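Local atomic coordinates of SusD-like carbohydrate binding protein (Bacteroides vulgatus, PDB entry 3LEW), a protein that probably binds carbohydrate nutrients at the bacterial outer membrane. Residues A[203-206]-A[207-211]; A[347-350]-A[351-354]; A[383-387]-A[388-392]. All coordinates share one frame; numbering follows the deposited sequence.

Overall arrangement
Contacts 1 and 2 are buried neighbours, their centres about 11 Å apart although more than a hundred residues separate them along the chain. Helix 202-215 meets helix 346-359 through a salt bridge, Arg211 NH2 to Glu348 OE1 at 2.8 Å, and through apolar packing in which Ile349 CD1 rests 3.9 Å from Gly207 CA. Contact 3 opens the next helix but one, nearer the surface; its centre is about 16 Å from that of contact 2 and about 26 Å from that of contact 1, and it touches neither. Bound pentaethylene glycol, probably from the crystallisation liquor, comes within about 4 Å of the side chain of Leu206 and about 3 Å of that of Tyr350; whether it marks a pocket is open.

Contact 1 (A[203-206]-A[207-211]); sequences EVVL and GILSR
Val204 and Ile208, one helical turn apart, lie side by side and point the same way, with Val204 CG1 3.6 Å from Ile208 CD1. This is the tight flank of the contact. Ile208 has its CG1 branch beside the backbone N (chi1 -54°), which sets that carbon against the rim of the preceding turn, 3.4 Å from Val204 O. The same oxygen takes the N-H of Ile208 at 2.9 Å, so the N-H and the side chain of Ile208 both close on one carbonyl. Trp256 and Ile255 of strand 254-258 and Leu181 of helix 170-187 pack on this flank. Here helix 202-215 illustrates how a SusD-family protein is built: it is packed against helices 170-187 and 219-232, consistent with the helical-repeat (TPR-clan) architecture of the family. The adjoining pair is slacker, Val205 CG1 standing 4.3 Å from Leu209 CD1. On another side Leu206 O is gripped twice by Ser210, from opposite faces of the carbonyl plane: by its N at 2.9 Å and by its OG, which donates at 2.8 Å. A hydroxyl folded beside its own backbone N (chi1 -68°) makes this second bond possible. With an alanine here, Leu206 O would probably keep just the backbone bond, losing its second donor on the other face of the carbonyl. Glu203 forms the looser, partly exposed end: its extended chain carries the carboxylate away from 207-211 and close to Asp233, a proximity that may raise the proton affinity of one of the two acids.

Contact 2 (A[347-350]-A[351-354]); sequences AEIY and LINA
Leu351 folds back over the turn before it, its CG 3.5 Å from Ala347 O and its CB equally far from Glu348 O. With CG beside the backbone N (chi1 -74°), the branch runs back along the helix, and its side chain packs on two other helices, against Leu372 of 365-376 and Glu397 and Arg398 of 387-401. Leu351 N also donates to Ala347 O, at 3.1 Å, so the first peptide group of the contact is engaged by both the backbone and the side chain of the same residue.

Ile352 meets both backbone and side chains. Its CG1 lies 3.2 Å from Glu348 O, the acceptor of its own N-H, while CD1 reaches two different neighbours. One is the extended side chain of Glu348, crossed obliquely, with OE2 3.5 Å from Ile352 CD1. The other is Ile349, whose CD1 stands 4.1 Å away from Ile352 CD1. Ile349 in turn packs on Ser226, Leu229 and Leu230, so the methyl cluster joins helix 346-359 to helix 219-232.

Tyr350 contributes mainly through its main chain: its O accepts from Ala354 N at 2.9 Å, and the methyl of Ala354 sits beside the same oxygen. Its ring leads elsewhere, between Leu230, Leu236 and Asp371, and the OH ends in a hydrogen bond with Asn234 O.

Methyl groups and a carboxylate thus share one buried face. Arg211 NH2 of helix 202-215 pairs with Glu348 OE1, while OE2, which lies against Ile352 CD1, has a hydrogen bond elsewhere; the buried, partly apolar setting probably makes the carboxylate depend on Arg211 to offset its charge.

Contact 3 (A[383-387]-A[388-392]); sequences TNLSQ and QDLLE
Ser386 O receives the N-H of Leu390 at 2.8 Å, and with this bond the loop passes into helix 387-401. The side chain of Ser386 works alongside: its OG accepts from Asp389 N at 3.0 Å, with an N-H...O angle of 162°. For this the hydroxyl takes the crowded position between its own backbone N and carbonyl carbon (chi1 66°), turned onto the first turn of the helix. Ser386 OG also lies against the side chain of Asp389, 3.4 Å from its CB. A water accepts from Ser386 N at 3.0 Å and lies very close to Asp389 OD2, probably donating to it.

On the apolar flank Leu385, just before the cap, faces Leu390 across the helix end, CB to CB 4.2 Å. Leu390 then turns inward to Ala358, Ala365 and Leu369. Leu391, whose N donates to Gln387 O at 2.9 Å, packs on Ala358 and His359, and Gln387 NE2 is held by Ala358 O, tying the start of this helix to the end of helix 346-359. On the exposed side Gln388 NE2 donates to Glu392 OE2 in one of two conformers of Glu392.

Together these features make a serine N-cap, in which a water stands where the direct return bond of a capping box would run, beside a hydrophobic staple from Leu385 to Leu390.

Contact 1 (A[203-206]-A[207-211])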
loop_
_atom_site.group_PDB
_atom_site.type_symbol
_atom_site.label_atom_id
_atom_site.label_comp_id
_atom_site.label_asym_id
_atom_site.label_seq_id
_atom_site.Cartn_x
_atom_site.Cartn_y
_atom_site.Cartn_z
ATOM N N GLU A 203 12.135 -11.085 -9.921
ATOM C CA GLU A 203 11.986 -10.855 -8.483
ATOM C C GLU A 203 10.715 -10.074 -8.128
ATOM O O GLU A 203 10.005 -10.402 -7.165
ATOM C CB GLU A 203 13.236 -10.163 -7.924
ATOM C CG GLU A 203 13.098 -9.858 -6.454
ATOM C CD GLU A 203 14.323 -9.227 -5.823
ATOM O OE1 GLU A 203 15.274 -8.908 -6.538
ATOM O OE2 GLU A 203 14.309 -9.049 -4.596
ATOM N N VAL A 204 10.436 -9.017 -8.891
ATOM C CA VAL A 204 9.238 -8.214 -8.673
ATOM C C VAL A 204 8.002 -9.081 -8.829
ATOM O O VAL A 204 7.120 -9.055 -7.975
ATOM C CB VAL A 204 9.152 -6.952 -9.563
ATOM C CG1 VAL A 204 7.806 -6.181 -9.328
ATOM C CG2 VAL A 204 10.352 -5.998 -9.326
ATOM N N VAL A 205 7.955 -9.905 -9.893
ATOM C CA VAL A 205 6.815 -10.824 -10.079
ATOM C C VAL A 205 6.647 -11.783 -8.869
ATOM O O VAL A 205 5.539 -11.965 -8.379
ATOM C CB VAL A 205 6.915 -11.593 -11.389
ATOM C CG1 VAL A 205 5.730 -12.581 -11.516
ATOM C CG2 VAL A 205 6.918 -10.610 -12.615
ATOM N N LEU A 206 7.735 -12.390 -8.394
ATOM C CA LEU A 206 7.660 -13.274 -7.248
ATOM C C LEU A 206 7.074 -12.521 -6.049
ATOM O O LEU A 206 6.270 -13.079 -5.290
ATOM C CB LEU A 206 9.057 -13.831 -6.878
ATOM C CG LEU A 206 9.641 -14.901 -7.812
ATOM C CD1 LEU A 206 11.096 -15.168 -7.438
ATOM C CD2 LEU A 206 8.779 -16.228 -7.738
ATOM N N GLY A 207 7.473 -11.257 -5.877
ATOM C CA GLY A 207 7.024 -10.515 -4.723
ATOM C C GLY A 207 5.540 -10.203 -4.826
ATOM O O GLY A 207 4.777 -10.342 -3.826
ATOM N N ILE A 208 5.106 -9.701 -5.993
ATOM C CA ILE A 208 3.662 -9.376 -6.123
ATOM C C ILE A 208 2.812 -10.664 -6.024
ATOM O O ILE A 208 1.706 -10.677 -5.416
ATOM C CB ILE A 208 3.305 -8.645 -7.446
ATOM C CG1 ILE A 208 4.156 -7.392 -7.635
ATOM C CG2 ILE A 208 1.767 -8.320 -7.453
ATOM C CD1 ILE A 208 4.233 -6.904 -9.151
ATOM N N LEU A 209 3.330 -11.760 -6.596
ATOM C CA LEU A 209 2.675 -13.078 -6.459
ATOM C C LEU A 209 2.533 -13.506 -5.019
ATOM O O LEU A 209 1.476 -14.054 -4.628
ATOM C CB LEU A 209 3.463 -14.190 -7.170
ATOM C CG LEU A 209 2.984 -14.658 -8.505
ATOM C CD1 LEU A 209 3.976 -15.680 -9.036
ATOM C CD2 LEU A 209 1.560 -15.210 -8.415
ATOM N N SER A 210 3.599 -13.297 -4.239
ATOM C CA SER A 210 3.613 -13.639 -2.806
ATOM C C SER A 210 2.507 -12.900 -2.081
ATOM O O SER A 210 1.756 -13.478 -1.273
ATOM C CB SER A 210 4.977 -13.234 -2.181
ATOM O OG SER A 210 5.978 -14.080 -2.720
ATOM N N ARG A 211 2.418 -11.588 -2.341
ATOM C CA ARG A 211 1.386 -10.755 -1.758
ATOM C C ARG A 211 -0.020 -11.228 -2.187
ATOM O O ARG A 211 -0.914 -11.441 -1.375
ATOM C CB ARG A 211 1.602 -9.295 -2.195
ATOM C CG ARG A 211 0.646 -8.334 -1.521
ATOM C CD ARG A 211 0.779 -6.921 -2.092
ATOM N NE ARG A 211 2.055 -6.286 -1.740
ATOM C CZ ARG A 211 2.412 -5.050 -2.146
ATOM N NH1 ARG A 211 1.636 -4.337 -2.957
ATOM N NH2 ARG A 211 3.582 -4.524 -1.775
#

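Contact 2 (A[347-350]-A[351-354])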
loop_
_atom_site.group_PDB
_atom_site.type_symbol
_atom_site.label_atom_id
_atom_site.label_comp_id
_atom_site.label_asym_id
_atom_site.label_seq_id
_atom_site.Cartn_x
_atom_site.Cartn_y
_atom_site.Cartn_z
ATOM N N ALA A 347 11.530 -6.642 3.517
ATOM C CA ALA A 347 10.921 -6.904 4.801
ATOM C C ALA A 347 9.487 -7.429 4.683
ATOM O O ALA A 347 9.076 -8.255 5.500
ATOM C CB ALA A 347 10.935 -5.628 5.714
ATOM N N GLU A 348 8.694 -6.895 3.758
ATOM C CA GLU A 348 7.351 -7.405 3.532
ATOM C C GLU A 348 7.363 -8.875 3.128
ATOM O O GLU A 348 6.449 -9.625 3.493
ATOM C CB GLU A 348 6.638 -6.561 2.461
ATOM C CG GLU A 348 5.193 -7.021 2.196
ATOM C CD GLU A 348 4.578 -6.473 0.918
ATOM O OE1 GLU A 348 5.148 -5.592 0.264
ATOM O OE2 GLU A 348 3.487 -6.984 0.546
ATOM N N ILE A 349 8.367 -9.277 2.333
ATOM C CA ILE A 349 8.475 -10.675 1.877
ATOM C C ILE A 349 8.783 -11.586 3.049
ATOM O O ILE A 349 8.202 -12.658 3.145
ATOM C CB ILE A 349 9.507 -10.845 0.740
ATOM C CG1 ILE A 349 9.265 -9.821 -0.393
ATOM C CG2 ILE A 349 9.502 -12.278 0.216
ATOM C CD1 ILE A 349 7.792 -9.848 -0.968
ATOM N N TYR A 350 9.638 -11.149 3.978
ATOM C CA TYR A 350 9.859 -11.933 5.206
ATOM C C TYR A 350 8.539 -12.110 5.969
ATOM O O TYR A 350 8.218 -13.184 6.455
ATOM C CB TYR A 350 10.830 -11.238 6.158
ATOM C CG TYR A 350 12.303 -11.472 5.926
ATOM C CD1 TYR A 350 13.012 -10.738 4.982
ATOM C CD2 TYR A 350 12.988 -12.389 6.684
ATOM C CE1 TYR A 350 14.368 -10.912 4.790
ATOM C CE2 TYR A 350 14.366 -12.588 6.489
ATOM C CZ TYR A 350 15.056 -11.817 5.558
ATOM O OH TYR A 350 16.439 -12.018 5.409
ATOM N N LEU A 351 7.765 -11.035 6.053
ATOM C CA LEU A 351 6.488 -11.082 6.787
ATOM C C LEU A 351 5.423 -11.939 6.077
ATOM O O LEU A 351 4.701 -12.665 6.739
ATOM C CB LEU A 351 5.972 -9.660 6.987
ATOM C CG LEU A 351 6.750 -8.872 8.072
ATOM C CD1 LEU A 351 6.480 -7.371 7.866
ATOM C CD2 LEU A 351 6.290 -9.300 9.485
ATOM N N ILE A 352 5.348 -11.870 4.742
ATOM C CA ILE A 352 4.455 -12.734 3.960
ATOM C C ILE A 352 4.835 -14.228 4.142
ATOM O O ILE A 352 3.972 -15.065 4.347
ATOM C CB ILE A 352 4.478 -12.403 2.441
ATOM C CG1 ILE A 352 3.855 -11.011 2.139
ATOM C CG2 ILE A 352 3.745 -13.494 1.587
ATOM C CD1 ILE A 352 4.165 -10.457 0.797
ATOM N N ASN A 353 6.118 -14.514 4.007
ATOM C CA ASN A 353 6.645 -15.855 4.237
ATOM C C ASN A 353 6.267 -16.371 5.636
ATOM O O ASN A 353 5.737 -17.499 5.785
ATOM C CB ASN A 353 8.146 -15.852 3.989
ATOM C CG ASN A 353 8.733 -17.226 3.910
ATOM O OD1 ASN A 353 9.402 -17.654 4.856
ATOM N ND2 ASN A 353 8.538 -17.938 2.760
ATOM N N ALA A 354 6.505 -15.550 6.664
ATOM C CA ALA A 354 6.104 -15.909 8.032
ATOM C C ALA A 354 4.623 -16.196 8.170
ATOM O O ALA A 354 4.226 -17.207 8.738
ATOM C CB ALA A 354 6.539 -14.841 9.062
#

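Contact 3 (A[383-387]-A[388-392])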
loop_
_atom_site.group_PDB
_atom_site.type_symbol
_atom_site.label_atom_id
_atom_site.label_comp_id
_atom_site.label_asym_id
_atom_site.label_seq_id
_atom_site.Cartn_x
_atom_site.Cartn_y
_atom_site.Cartn_z
ATOM N N THR A 383 8.993 -18.059 22.871
ATOM C CA THR A 383 7.984 -18.985 23.340
ATOM C C THR A 383 7.141 -19.443 22.150
ATOM O O THR A 383 6.928 -18.702 21.195
ATOM C CB THR A 383 7.116 -18.374 24.492
ATOM O OG1 THR A 383 7.960 -17.979 25.586
ATOM C CG2 THR A 383 6.117 -19.385 25.002
ATOM N N ASN A 384 6.680 -20.680 22.185
ATOM C CA ASN A 384 5.755 -21.170 21.165
ATOM C C ASN A 384 4.353 -20.616 21.355
ATOM O O ASN A 384 3.712 -20.839 22.383
ATOM C CB ASN A 384 5.565 -22.675 21.255
ATOM C CG ASN A 384 6.686 -23.423 20.667
ATOM O OD1 ASN A 384 7.118 -23.137 19.531
ATOM N ND2 ASN A 384 7.150 -24.435 21.403
ATOM N N LEU A 385 3.843 -19.973 20.330
ATOM C CA LEU A 385 2.513 -19.433 20.379
ATOM C C LEU A 385 1.543 -20.365 19.646
ATOM O O LEU A 385 1.936 -21.113 18.742
ATOM C CB LEU A 385 2.545 -18.055 19.712
ATOM C CG LEU A 385 3.518 -17.101 20.372
ATOM C CD1 LEU A 385 3.713 -15.829 19.504
ATOM C CD2 LEU A 385 2.984 -16.771 21.775
ATOM N N SER A 386 0.270 -20.303 20.017
ATOM C CA SER A 386 -0.774 -20.922 19.200
ATOM C C SER A 386 -0.692 -20.297 17.803
ATOM O O SER A 386 -0.132 -19.189 17.644
ATOM C CB SER A 386 -2.147 -20.657 19.794
ATOM O OG SER A 386 -2.467 -19.274 19.741
ATOM N N GLN A 387 -1.226 -21.011 16.814
ATOM C CA GLN A 387 -1.289 -20.497 15.445
ATOM C C GLN A 387 -1.967 -19.118 15.483
ATOM O O GLN A 387 -1.456 -18.170 14.867
ATOM C CB GLN A 387 -2.040 -21.476 14.524
ATOM C CG GLN A 387 -2.191 -20.992 13.086
ATOM C CD GLN A 387 -3.192 -21.818 12.260
ATOM O OE1 GLN A 387 -4.387 -21.822 12.547
ATOM N NE2 GLN A 387 -2.702 -22.524 11.251
ATOM N N GLN A 388 -3.073 -18.982 16.225
ATOM C CA GLN A 388 -3.772 -17.690 16.261
ATOM C C GLN A 388 -2.910 -16.568 16.878
ATOM O O GLN A 388 -2.896 -15.459 16.347
ATOM C CB GLN A 388 -5.118 -17.771 16.994
ATOM C CG GLN A 388 -5.983 -16.492 16.880
ATOM C CD GLN A 388 -6.317 -16.058 15.424
ATOM O OE1 GLN A 388 -6.450 -16.894 14.499
ATOM N NE2 GLN A 388 -6.443 -14.725 15.217
ATOM N N ASP A 389 -2.222 -16.849 17.986
ATOM C CA ASP A 389 -1.364 -15.841 18.634
ATOM C C ASP A 389 -0.133 -15.511 17.776
ATOM O O ASP A 389 0.323 -14.371 17.780
ATOM C CB ASP A 389 -0.900 -16.281 20.029
ATOM C CG ASP A 389 -2.013 -16.192 21.086
ATOM O OD1 ASP A 389 -3.054 -15.535 20.828
ATOM O OD2 ASP A 389 -1.817 -16.793 22.162
ATOM N N LEU A 390 0.388 -16.497 17.055
ATOM C CA LEU A 390 1.503 -16.262 16.111
ATOM C C LEU A 390 1.040 -15.371 14.991
ATOM O O LEU A 390 1.708 -14.386 14.672
ATOM C CB LEU A 390 2.046 -17.569 15.534
ATOM C CG LEU A 390 3.224 -17.379 14.563
ATOM C CD1 LEU A 390 4.408 -16.605 15.200
ATOM C CD2 LEU A 390 3.631 -18.780 14.035
ATOM N N LEU A 391 -0.124 -15.664 14.404
ATOM C CA LEU A 391 -0.695 -14.750 13.417
ATOM C C LEU A 391 -0.857 -13.335 13.946
ATOM O O LEU A 391 -0.485 -12.367 13.271
ATOM C CB LEU A 391 -2.022 -15.284 12.875
ATOM C CG LEU A 391 -1.929 -16.483 11.978
ATOM C CD1 LEU A 391 -3.342 -17.082 11.752
ATOM C CD2 LEU A 391 -1.251 -16.094 10.658
ATOM N N GLU A 392 -1.384 -13.168 15.162
ATOM C CA GLU A 392 -1.555 -11.809 15.676
ATOM C C GLU A 392 -0.210 -11.102 15.887
ATOM O O GLU A 392 -0.118 -9.898 15.689
ATOM C CB GLU A 392 -2.421 -11.791 16.932
ATOM C CG GLU A 392 -3.857 -12.121 16.593
ATOM C CD GLU A 392 -4.754 -12.285 17.796
ATOM O OE1 GLU A 392 -4.453 -11.695 18.867
ATOM O OE2 GLU A 392 -5.771 -13.009 17.646
HETATM O O HOH W 1 -0.486 -18.914 22.521
#